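Local coordinates for protein importin subunit beta-1 (PDB 5OWU) that carries proteins into the nucleus as the importin beta subunit, working through importin alpha, which recognises the classical nuclear localization signal of the cargo, at residues A[273-278]-A[285-290]. Residues are numbered along the deposited sequence; the frame is centred on the assembly and turned at random.
Sequences ATMKSP and MTVEFW
The hydroxyl oxygen of Thr286 is bonded to the carbonyl O of Ala283, one turn back in its own helix, and the chain of Met275 closes round it from the other side of the contact. This is the turn end of HEAT 7: helix 260-274 gives way to a short connection, and the chain re-enters as helix 280-306, which packs back, from Thr286 on, against the residues just left behind. Thr286 OG1 lies 3.2 Å from Met275 CA, the backbones being closest at this pair. Farther along the same side chain, Met275 CG is 3.4 Å from that oxygen. A bend about the CG-SD bond (chi3 -67°) turns CE back to 3.5 Å from Thr286 OG1. No hydrogen bond joins 273-278 to 285-290; the hydroxyl spends its proton within its own helix and meets the methionine by packing alone. A valine here would keep the bulk but is likely to leave the carbonyl of Ala283 without its hydroxyl partner. The other branch of Thr286, the methyl CG2, faces Thr274, but the modelled approach is too tight to be relied on, while Thr274 OG1 is bonded back to the carbonyl of Leu270. Thr274 to Ser277 form a type I turn, closed by Ser277 N on Thr274 O at 3.0 Å. Leu332 of helix 317-332 touches both Met275 and Val287, and Cys354 and Phe358 of helix 347-362 pack on Trp290, so the contact is buried in the solenoid. The indole nitrogen of Trp290 is bonded to Thr271 OG1, a tie back to helix 260-274 that helps fix the ring. Beside that nitrogen, Trp290 CD1 receives the Met275 methyl, CE, obliquely at 3.5 Å.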
ATOM      1  N   ALA A 273       9.935  27.408 -14.098  1.00 42.64           N
ATOM      2  CA  ALA A 273       9.961  28.770 -13.586  1.00 41.81           C
ATOM      3  C   ALA A 273       9.454  28.819 -12.153  1.00 43.85           C
ATOM      4  O   ALA A 273      10.110  29.383 -11.269  1.00 43.90           O
ATOM      5  CB  ALA A 273       9.125  29.680 -14.483  1.00 49.67           C
ATOM      6  N   THR A 274       8.289  28.217 -11.898  1.00 46.98           N
ATOM      7  CA  THR A 274       7.713  28.306 -10.560  1.00 56.75           C
ATOM      8  C   THR A 274       8.426  27.427  -9.534  1.00 54.95           C
ATOM      9  O   THR A 274       8.209  27.617  -8.332  1.00 43.33           O
ATOM     10  CB  THR A 274       6.224  27.962 -10.601  1.00 55.23           C
ATOM     11  OG1 THR A 274       6.013  26.810 -11.423  1.00 75.77           O
ATOM     12  CG2 THR A 274       5.433  29.140 -11.156  1.00 57.34           C
ATOM     13  N   MET A 275       9.289  26.498  -9.954  1.00 44.75           N
ATOM     14  CA  MET A 275      10.052  25.743  -8.963  1.00 43.43           C
ATOM     15  C   MET A 275      10.972  26.634  -8.138  1.00 49.87           C
ATOM     16  O   MET A 275      11.466  26.195  -7.093  1.00 45.58           O
ATOM     17  CB  MET A 275      10.884  24.649  -9.632  1.00 37.47           C
ATOM     18  CG  MET A 275      11.369  23.600  -8.652  1.00 37.93           C
ATOM     19  SD  MET A 275      12.054  22.146  -9.445  1.00 40.47           S
ATOM     20  CE  MET A 275      10.610  21.455 -10.226  1.00 33.31           C
ATOM     21  N   LYS A 276      11.225  27.865  -8.579  1.00 54.27           N
ATOM     22  CA  LYS A 276      12.063  28.797  -7.840  1.00 54.08           C
ATOM     23  C   LYS A 276      11.257  29.766  -6.988  1.00 38.26           C
ATOM     24  O   LYS A 276      11.840  30.670  -6.384  1.00 43.95           O
ATOM     25  CB  LYS A 276      12.960  29.583  -8.807  1.00 54.89           C
ATOM     26  CG  LYS A 276      13.837  28.691  -9.680  1.00 58.75           C
ATOM     27  CD  LYS A 276      15.050  29.431 -10.232  1.00 54.64           C
ATOM     28  CE  LYS A 276      14.659  30.560 -11.163  1.00 64.84           C
ATOM     29  NZ  LYS A 276      13.835  30.083 -12.305  1.00 69.14           N
ATOM     30  N   SER A 277       9.945  29.602  -6.927  1.00 35.61           N
ATOM     31  CA  SER A 277       9.125  30.515  -6.148  1.00 48.94           C
ATOM     32  C   SER A 277       9.594  30.538  -4.694  1.00 49.07           C
ATOM     33  O   SER A 277       9.858  29.480  -4.109  1.00 40.91           O
ATOM     34  CB  SER A 277       7.659  30.097  -6.204  1.00 42.50           C
ATOM     35  OG  SER A 277       6.890  30.825  -5.260  1.00 45.84           O
ATOM     36  N   PRO A 278       9.697  31.719  -4.074  1.00 53.76           N
ATOM     37  CA  PRO A 278       9.995  31.762  -2.633  1.00 48.53           C
ATOM     38  C   PRO A 278       8.873  31.216  -1.764  1.00 39.58           C
ATOM     39  O   PRO A 278       9.073  31.070  -0.552  1.00 44.17           O
ATOM     40  CB  PRO A 278      10.232  33.256  -2.367  1.00 51.53           C
ATOM     41  CG  PRO A 278       9.493  33.960  -3.446  1.00 48.95           C
ATOM     42  CD  PRO A 278       9.550  33.067  -4.650  1.00 56.18           C
ATOM     43  N   MET A 285       4.242  22.374  -5.398  1.00 30.37           N
ATOM     44  CA  MET A 285       3.390  21.961  -6.515  1.00 44.51           C
ATOM     45  C   MET A 285       4.228  21.543  -7.716  1.00 34.98           C
ATOM     46  O   MET A 285       4.004  20.476  -8.317  1.00 34.39           O
ATOM     47  CB  MET A 285       2.454  23.096  -6.928  1.00 42.35           C
ATOM     48  CG  MET A 285       1.476  23.547  -5.874  1.00 36.16           C
ATOM     49  SD  MET A 285       0.507  24.935  -6.507  1.00 37.64           S
ATOM     50  CE  MET A 285       0.165  25.815  -4.985  1.00 50.29           C
ATOM     51  N   THR A 286       5.193  22.388  -8.101  1.00 36.26           N
ATOM     52  CA  THR A 286       5.991  22.042  -9.278  1.00 38.56           C
ATOM     53  C   THR A 286       6.781  20.762  -9.035  1.00 32.01           C
ATOM     54  O   THR A 286       6.891  19.896  -9.922  1.00 35.15           O
ATOM     55  CB  THR A 286       6.934  23.190  -9.655  1.00 35.81           C
ATOM     56  OG1 THR A 286       7.997  23.290  -8.699  1.00 51.54           O
ATOM     57  CG2 THR A 286       6.184  24.508  -9.712  1.00 49.21           C
ATOM     58  N   VAL A 287       7.317  20.613  -7.822  1.00 32.93           N
ATOM     59  CA  VAL A 287       8.064  19.409  -7.489  1.00 25.78           C
ATOM     60  C   VAL A 287       7.192  18.179  -7.695  1.00 26.23           C
ATOM     61  O   VAL A 287       7.602  17.209  -8.340  1.00 31.56           O
ATOM     62  CB  VAL A 287       8.604  19.492  -6.051  1.00 33.13           C
ATOM     63  CG1 VAL A 287       9.239  18.168  -5.632  1.00 28.90           C
ATOM     64  CG2 VAL A 287       9.620  20.612  -5.942  1.00 32.00           C
ATOM     65  N   GLU A 288       5.963  18.209  -7.163  1.00 28.41           N
ATOM     66  CA  GLU A 288       5.084  17.054  -7.303  1.00 28.31           C
ATOM     67  C   GLU A 288       4.823  16.745  -8.768  1.00 30.51           C
ATOM     68  O   GLU A 288       4.729  15.574  -9.156  1.00 27.08           O
ATOM     69  CB  GLU A 288       3.763  17.289  -6.564  1.00 30.92           C
ATOM     70  CG  GLU A 288       2.735  16.171  -6.762  1.00 38.92           C
ATOM     71  CD  GLU A 288       3.246  14.811  -6.313  1.00 54.03           C
ATOM     72  OE1 GLU A 288       4.159  14.764  -5.456  1.00 56.66           O
ATOM     73  OE2 GLU A 288       2.735  13.786  -6.819  1.00 59.43           O
ATOM     74  N   PHE A 289       4.696  17.782  -9.597  1.00 33.33           N
ATOM     75  CA  PHE A 289       4.529  17.544 -11.031  1.00 30.33           C
ATOM     76  C   PHE A 289       5.705  16.757 -11.611  1.00 30.84           C
ATOM     77  O   PHE A 289       5.524  15.776 -12.357  1.00 30.51           O
ATOM     78  CB  PHE A 289       4.369  18.879 -11.754  1.00 36.24           C
ATOM     79  CG  PHE A 289       4.094  18.733 -13.216  1.00 34.45           C
ATOM     80  CD1 PHE A 289       2.910  18.174 -13.642  1.00 34.22           C
ATOM     81  CD2 PHE A 289       5.016  19.141 -14.160  1.00 35.88           C
ATOM     82  CE1 PHE A 289       2.634  18.030 -14.978  1.00 34.97           C
ATOM     83  CE2 PHE A 289       4.742  18.997 -15.513  1.00 38.19           C
ATOM     84  CZ  PHE A 289       3.548  18.434 -15.914  1.00 40.12           C
ATOM     85  N   TRP A 290       6.931  17.170 -11.287  1.00 34.54           N
ATOM     86  CA  TRP A 290       8.065  16.470 -11.882  1.00 31.61           C
ATOM     87  C   TRP A 290       8.247  15.078 -11.281  1.00 32.10           C
ATOM     88  O   TRP A 290       8.672  14.151 -11.988  1.00 27.47           O
ATOM     89  CB  TRP A 290       9.323  17.327 -11.765  1.00 27.27           C
ATOM     90  CG  TRP A 290       9.330  18.346 -12.855  1.00 37.68           C
ATOM     91  CD1 TRP A 290       8.926  19.648 -12.772  1.00 31.56           C
ATOM     92  CD2 TRP A 290       9.717  18.131 -14.216  1.00 29.39           C
ATOM     93  NE1 TRP A 290       9.048  20.258 -13.999  1.00 30.22           N
ATOM     94  CE2 TRP A 290       9.528  19.347 -14.902  1.00 29.71           C
ATOM     95  CE3 TRP A 290      10.203  17.025 -14.923  1.00 27.74           C
ATOM     96  CZ2 TRP A 290       9.821  19.491 -16.251  1.00 29.05           C
ATOM     97  CZ3 TRP A 290      10.487  17.168 -16.262  1.00 29.19           C
ATOM     98  CH2 TRP A 290      10.295  18.395 -16.913  1.00 30.77           C
TER